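Long-range contacts in 2-hydroxyhepta-2,4-diene-1,7-dioate isomerase (Mycobacterium marinum, PDB 3QDF), which binds zinc and probably acts as an isomerase or hydrolase of the fumarylacetoacetate hydrolase family, perhaps in homoprotocatechuate breakdown: residues A[66-71]-A[224-229]; A[125-130]-A[229-234]. All coordinates share one frame; numbering follows the deposited sequence.

Contact 1: residues A[66-71]-A[224-229]; sequences KVVCVG and MTLLPG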
loop_
_atom_site.group_PDB
_atom_site.type_symbol
_atom_site.label_atom_id
_atom_site.label_comp_id
_atom_site.label_asym_id
_atom_site.label_seq_id
_atom_site.Cartn_x
_atom_site.Cartn_y
_atom_site.Cartn_z
ATOM N N LYS A 66 1.549 -10.357 6.550
ATOM C CA LYS A 66 2.273 -10.632 5.320
ATOM C C LYS A 66 1.779 -9.706 4.247
ATOM O O LYS A 66 0.677 -9.186 4.323
ATOM C CB LYS A 66 2.127 -12.095 4.872
ATOM C CG LYS A 66 0.647 -12.550 4.632
ATOM C CD LYS A 66 0.670 -14.019 4.155
ATOM C CE LYS A 66 -0.720 -14.648 4.054
ATOM N NZ LYS A 66 -1.354 -14.764 5.423
ATOM N N VAL A 67 2.617 -9.529 3.236
ATOM C CA VAL A 67 2.288 -8.730 2.084
ATOM C C VAL A 67 2.347 -9.650 0.881
ATOM O O VAL A 67 3.425 -10.111 0.516
ATOM C CB VAL A 67 3.314 -7.565 1.924
ATOM C CG1 VAL A 67 2.966 -6.695 0.705
ATOM C CG2 VAL A 67 3.370 -6.726 3.214
ATOM N N VAL A 68 1.200 -9.940 0.268
ATOM C CA VAL A 68 1.181 -10.852 -0.891
ATOM C C VAL A 68 1.071 -9.941 -2.098
ATOM O O VAL A 68 0.345 -8.941 -2.058
ATOM C CB VAL A 68 0.013 -11.862 -0.851
ATOM C CG1 VAL A 68 0.248 -13.003 -1.850
ATOM C CG2 VAL A 68 -0.155 -12.454 0.546
ATOM N N CYS A 69 1.814 -10.249 -3.156
ATOM C CA CYS A 69 1.927 -9.349 -4.282
ATOM C C CYS A 69 1.743 -10.056 -5.610
ATOM O O CYS A 69 2.087 -11.232 -5.772
ATOM C CB CYS A 69 3.299 -8.697 -4.312
ATOM S SG CYS A 69 3.808 -7.926 -2.802
ATOM N N VAL A 70 1.273 -9.295 -6.591
ATOM C CA VAL A 70 1.023 -9.829 -7.907
ATOM C C VAL A 70 2.081 -9.257 -8.865
ATOM O O VAL A 70 2.379 -8.063 -8.826
ATOM C CB VAL A 70 -0.432 -9.505 -8.352
ATOM C CG1 VAL A 70 -0.704 -10.010 -9.766
ATOM C CG2 VAL A 70 -1.443 -10.125 -7.358
ATOM N N GLY A 71 2.669 -10.125 -9.691
ATOM C CA GLY A 71 3.580 -9.698 -10.758
ATOM C C GLY A 71 2.911 -8.921 -11.880
ATOM O O GLY A 71 2.074 -8.040 -11.632
ATOM N N MET A 224 -3.310 -19.601 0.256
ATOM C CA MET A 224 -2.986 -19.370 1.641
ATOM C C MET A 224 -4.082 -18.600 2.377
ATOM O O MET A 224 -4.737 -17.710 1.796
ATOM C CB MET A 224 -1.668 -18.586 1.713
ATOM C CG MET A 224 -1.714 -17.230 0.978
ATOM S SD MET A 224 -0.126 -16.358 1.018
ATOM C CE MET A 224 0.802 -17.304 -0.204
ATOM N N THR A 225 -4.262 -18.928 3.654
ATOM C CA THR A 225 -5.136 -18.157 4.516
ATOM C C THR A 225 -4.693 -16.701 4.566
ATOM O O THR A 225 -3.489 -16.383 4.720
ATOM C CB THR A 225 -5.190 -18.756 5.955
ATOM O OG1 THR A 225 -5.848 -20.020 5.904
ATOM C CG2 THR A 225 -5.939 -17.851 6.916
ATOM N N LEU A 226 -5.681 -15.815 4.445
ATOM C CA LEU A 226 -5.457 -14.391 4.521
ATOM C C LEU A 226 -6.018 -13.915 5.841
ATOM O O LEU A 226 -7.098 -14.324 6.238
ATOM C CB LEU A 226 -6.143 -13.678 3.356
ATOM C CG LEU A 226 -5.440 -13.860 2.009
ATOM C CD1 LEU A 226 -6.390 -13.380 0.949
ATOM C CD2 LEU A 226 -4.077 -13.065 1.970
ATOM N N LEU A 227 -5.272 -13.060 6.527
ATOM C CA LEU A 227 -5.640 -12.625 7.879
ATOM C C LEU A 227 -6.035 -11.153 7.902
ATOM O O LEU A 227 -5.582 -10.402 7.058
ATOM C CB LEU A 227 -4.463 -12.895 8.827
ATOM C CG LEU A 227 -4.092 -14.382 8.953
ATOM C CD1 LEU A 227 -2.840 -14.565 9.790
ATOM C CD2 LEU A 227 -5.279 -15.196 9.556
ATOM N N PRO A 228 -6.880 -10.730 8.879
ATOM C CA PRO A 228 -7.210 -9.303 8.979
ATOM C C PRO A 228 -5.937 -8.444 9.041
ATOM O O PRO A 228 -5.054 -8.706 9.849
ATOM C CB PRO A 228 -7.976 -9.191 10.293
ATOM C CG PRO A 228 -8.273 -10.580 10.724
ATOM C CD PRO A 228 -7.288 -11.491 10.078
ATOM N N GLY A 229 -5.842 -7.454 8.161
ATOM C CA GLY A 229 -4.657 -6.629 8.088
ATOM C C GLY A 229 -3.668 -7.033 7.010
ATOM O O GLY A 229 -2.818 -6.224 6.648
#

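Contact 2: residues A[125-130]-A[229-234]; sequences AIVIGR and GDLILT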
loop_
_atom_site.group_PDB
_atom_site.type_symbol
_atom_site.label_atom_id
_atom_site.label_comp_id
_atom_site.label_asym_id
_atom_site.label_seq_id
_atom_site.Cartn_x
_atom_site.Cartn_y
_atom_site.Cartn_z
ATOM N N ALA A 125 -3.395 -1.226 -3.344
ATOM C CA ALA A 125 -3.272 -2.250 -2.332
ATOM C C ALA A 125 -4.634 -2.613 -1.737
ATOM O O ALA A 125 -5.453 -1.732 -1.427
ATOM C CB ALA A 125 -2.329 -1.793 -1.250
ATOM N N ILE A 126 -4.838 -3.912 -1.562
ATOM C CA ILE A 126 -6.009 -4.457 -0.888
ATOM C C ILE A 126 -5.649 -4.712 0.562
ATOM O O ILE A 126 -4.580 -5.268 0.844
ATOM C CB ILE A 126 -6.401 -5.814 -1.486
ATOM C CG1 ILE A 126 -6.648 -5.699 -2.991
ATOM C CG2 ILE A 126 -7.644 -6.399 -0.773
ATOM C CD1 ILE A 126 -6.636 -7.070 -3.721
ATOM N N VAL A 127 -6.519 -4.300 1.487
ATOM C CA VAL A 127 -6.365 -4.714 2.881
ATOM C C VAL A 127 -7.500 -5.669 3.249
ATOM O O VAL A 127 -8.689 -5.339 3.069
ATOM C CB VAL A 127 -6.318 -3.499 3.838
ATOM C CG1 VAL A 127 -6.054 -3.968 5.256
ATOM C CG2 VAL A 127 -5.203 -2.539 3.379
ATOM N N ILE A 128 -7.113 -6.856 3.711
ATOM C CA ILE A 128 -8.031 -7.924 4.097
ATOM C C ILE A 128 -8.598 -7.574 5.468
ATOM O O ILE A 128 -7.865 -7.107 6.357
ATOM C CB ILE A 128 -7.295 -9.300 4.116
ATOM C CG1 ILE A 128 -6.827 -9.693 2.697
ATOM C CG2 ILE A 128 -8.163 -10.415 4.766
ATOM C CD1 ILE A 128 -7.964 -9.725 1.667
ATOM N N GLY A 129 -9.905 -7.763 5.621
ATOM C CA GLY A 129 -10.591 -7.334 6.829
ATOM C C GLY A 129 -10.990 -8.440 7.784
ATOM O O GLY A 129 -11.392 -8.162 8.922
ATOM N N ARG A 130 -10.897 -9.694 7.341
ATOM C CA ARG A 130 -11.221 -10.822 8.217
ATOM C C ARG A 130 -10.532 -12.106 7.771
ATOM O O ARG A 130 -10.109 -12.198 6.619
ATOM C CB ARG A 130 -12.739 -11.028 8.325
ATOM C CG ARG A 130 -13.425 -11.309 7.004
ATOM C CD ARG A 130 -14.932 -11.341 7.198
ATOM N NE ARG A 130 -15.575 -12.170 6.179
ATOM C CZ ARG A 130 -16.895 -12.290 6.017
ATOM N NH1 ARG A 130 -17.741 -11.632 6.805
ATOM N NH2 ARG A 130 -17.367 -13.060 5.054
ATOM N N GLY A 229 -5.842 -7.454 8.161
ATOM C CA GLY A 229 -4.657 -6.629 8.088
ATOM C C GLY A 229 -3.668 -7.033 7.010
ATOM O O GLY A 229 -2.818 -6.224 6.648
ATOM N N ASP A 230 -3.766 -8.259 6.485
ATOM C CA ASP A 230 -2.909 -8.652 5.358
ATOM C C ASP A 230 -3.029 -7.692 4.180
ATOM O O ASP A 230 -4.104 -7.221 3.860
ATOM C CB ASP A 230 -3.136 -10.096 4.901
ATOM C CG ASP A 230 -2.496 -11.124 5.849
ATOM O OD1 ASP A 230 -1.734 -10.729 6.769
ATOM O OD2 ASP A 230 -2.762 -12.339 5.684
ATOM N N LEU A 231 -1.898 -7.395 3.551
ATOM C CA LEU A 231 -1.869 -6.520 2.406
ATOM C C LEU A 231 -1.674 -7.322 1.152
ATOM O O LEU A 231 -0.911 -8.293 1.141
ATOM C CB LEU A 231 -0.685 -5.585 2.546
ATOM C CG LEU A 231 -0.959 -4.302 3.304
ATOM C CD1 LEU A 231 0.384 -3.798 3.879
ATOM C CD2 LEU A 231 -1.584 -3.296 2.302
ATOM N N ILE A 232 -2.378 -6.928 0.093
ATOM C CA ILE A 232 -2.149 -7.484 -1.220
ATOM C C ILE A 232 -1.819 -6.347 -2.195
ATOM O O ILE A 232 -2.652 -5.456 -2.428
ATOM C CB ILE A 232 -3.372 -8.272 -1.754
ATOM C CG1 ILE A 232 -3.705 -9.476 -0.840
ATOM C CG2 ILE A 232 -3.093 -8.743 -3.190
ATOM C CD1 ILE A 232 -5.063 -10.108 -1.125
ATOM N N LEU A 233 -0.609 -6.379 -2.764
ATOM C CA LEU A 233 -0.226 -5.428 -3.825
ATOM C C LEU A 233 -0.595 -6.003 -5.187
ATOM O O LEU A 233 -0.123 -7.088 -5.560
ATOM C CB LEU A 233 1.262 -5.109 -3.763
ATOM C CG LEU A 233 1.887 -4.602 -2.453
ATOM C CD1 LEU A 233 3.353 -4.170 -2.750
ATOM C CD2 LEU A 233 1.074 -3.461 -1.826
ATOM N N THR A 234 -1.387 -5.260 -5.946
ATOM C CA THR A 234 -2.072 -5.807 -7.121
ATOM C C THR A 234 -1.358 -5.609 -8.467
ATOM O O THR A 234 -1.937 -5.880 -9.529
ATOM C CB THR A 234 -3.496 -5.276 -7.217
ATOM O OG1 THR A 234 -3.470 -3.872 -7.499
ATOM C CG2 THR A 234 -4.259 -5.525 -5.897
#

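Contact 1: residues A[66-71]-A[224-229]
Lys66 and Val68 of segment 66-71 meet the loop 224-229 through side chains, for the two backbones stay well apart: the nearest CA atoms, those of Lys66 and Gly229, are 8.5 Å from each other. No backbone hydrogen bond joins the two segments. The loop has no regular structure and links helix 213-223 to strand 231-233, the direct parallel neighbour of strand 67-70.

Lysine spans the gap. CG of Lys66 sits between the backbone N and the carbonyl carbon (chi1 58°), the next two torsions are extended, and a bend at chi4 (-66°) turns the ammonium group to the loop. Its NZ donates to Thr225 O at 2.8 Å, lying in the carbonyl plane with a C=O...N angle of 157°. The same NZ forms a salt bridge with Asp230 OD2, which also accepts from the backbone N of Leu227. The ammonium is thus gripped by a carbonyl and a carboxylate, and the pairing would be expected to favour its charged form.

The aliphatic part of the lysine runs past the methionine in the opposite direction, bringing Lys66 CE to 3.5 Å from Met224 SD. The sulfur also touches Val68, at 3.9 Å from CG2. That valine branch meets a second loop residue, with Val68 CG2 and Leu226 CD2 4.2 Å apart. Ile220 of helix 213-223 packs against both Val68 and Leu226, extending this apolar patch up to the helix.

Here the N-terminal end of an inner strand packs against a helix-to-strand connection, with a lysine bonded to both a loop carbonyl and the carboxylate of Asp230. It is structural packing in the fumarylacetoacetate hydrolase C-terminal domain; the side chain of Val68 lies about 11 Å from a bound zinc ion.

Contact 2: residues A[125-130]-A[229-234]
Ile126 and Ile232 form the hydrogen-bonded pair at the centre of an antiparallel ladder, flanked by the non-hydrogen-bonded pairs Ala125-Leu233 and Val127-Leu231. The strand axes approach to 4.6 Å at 159°. Ile126 N donates to Ile232 O at 2.8 Å, and Ile232 N returns a bond to Ile126 O at 2.9 Å. Past the last bridge, Ile128 N donates to Asp230 O, and Gly229 N gives a nearly straight 2.7 Å bond to Ile128 O, its donor tilted 29° from the carbonyl plane.

Apolar contacts occupy both faces. On one, Ile126 and Ile232 lie side by side, while the Ile126 and Thr234 side chains cross at about a right angle, CD1 meeting CG2 at 3.6 Å; Ile216 of helix 213-223 packs on Ile232 and Thr234. On the other, Val127 CG2, anti to the carbonyl carbon (chi1 -176°), meets Leu231 CD2 at 3.9 Å, and Ala125 CB touches Leu233 CD2 at 3.8 Å.

Among polar side chains, Thr234 OG1 is hydrogen-bonded to Leu124 O, and Asp230 OD1 to Ser65 OG.

The regular antiparallel pairing belongs to the beta core of the fumarylacetoacetate hydrolase fold and borders its metal site: the side chain of Leu233 is about 5 Å from a zinc ion held by Glu121, Glu123 and Asp152.

From the N terminus the chain passes 66-71, then 125-130, and returns through 224-229 and 229-234. Contact 1 closes the longer loop, with 152 residues between its segments, and contact 2 one of 98. The two loops cross, since their segments alternate, and Gly229 belongs to both. Their centres are only 6 Å apart. Strand 231-233 lies between strand 67-70, parallel to it, and strand 118-128, antiparallel, and a probable hydrogen bond from Val70 N to Leu233 O (2.8 Å) ties the two contacts directly. Together they join the connection after helix 213-223 to the sheet beside the zinc site.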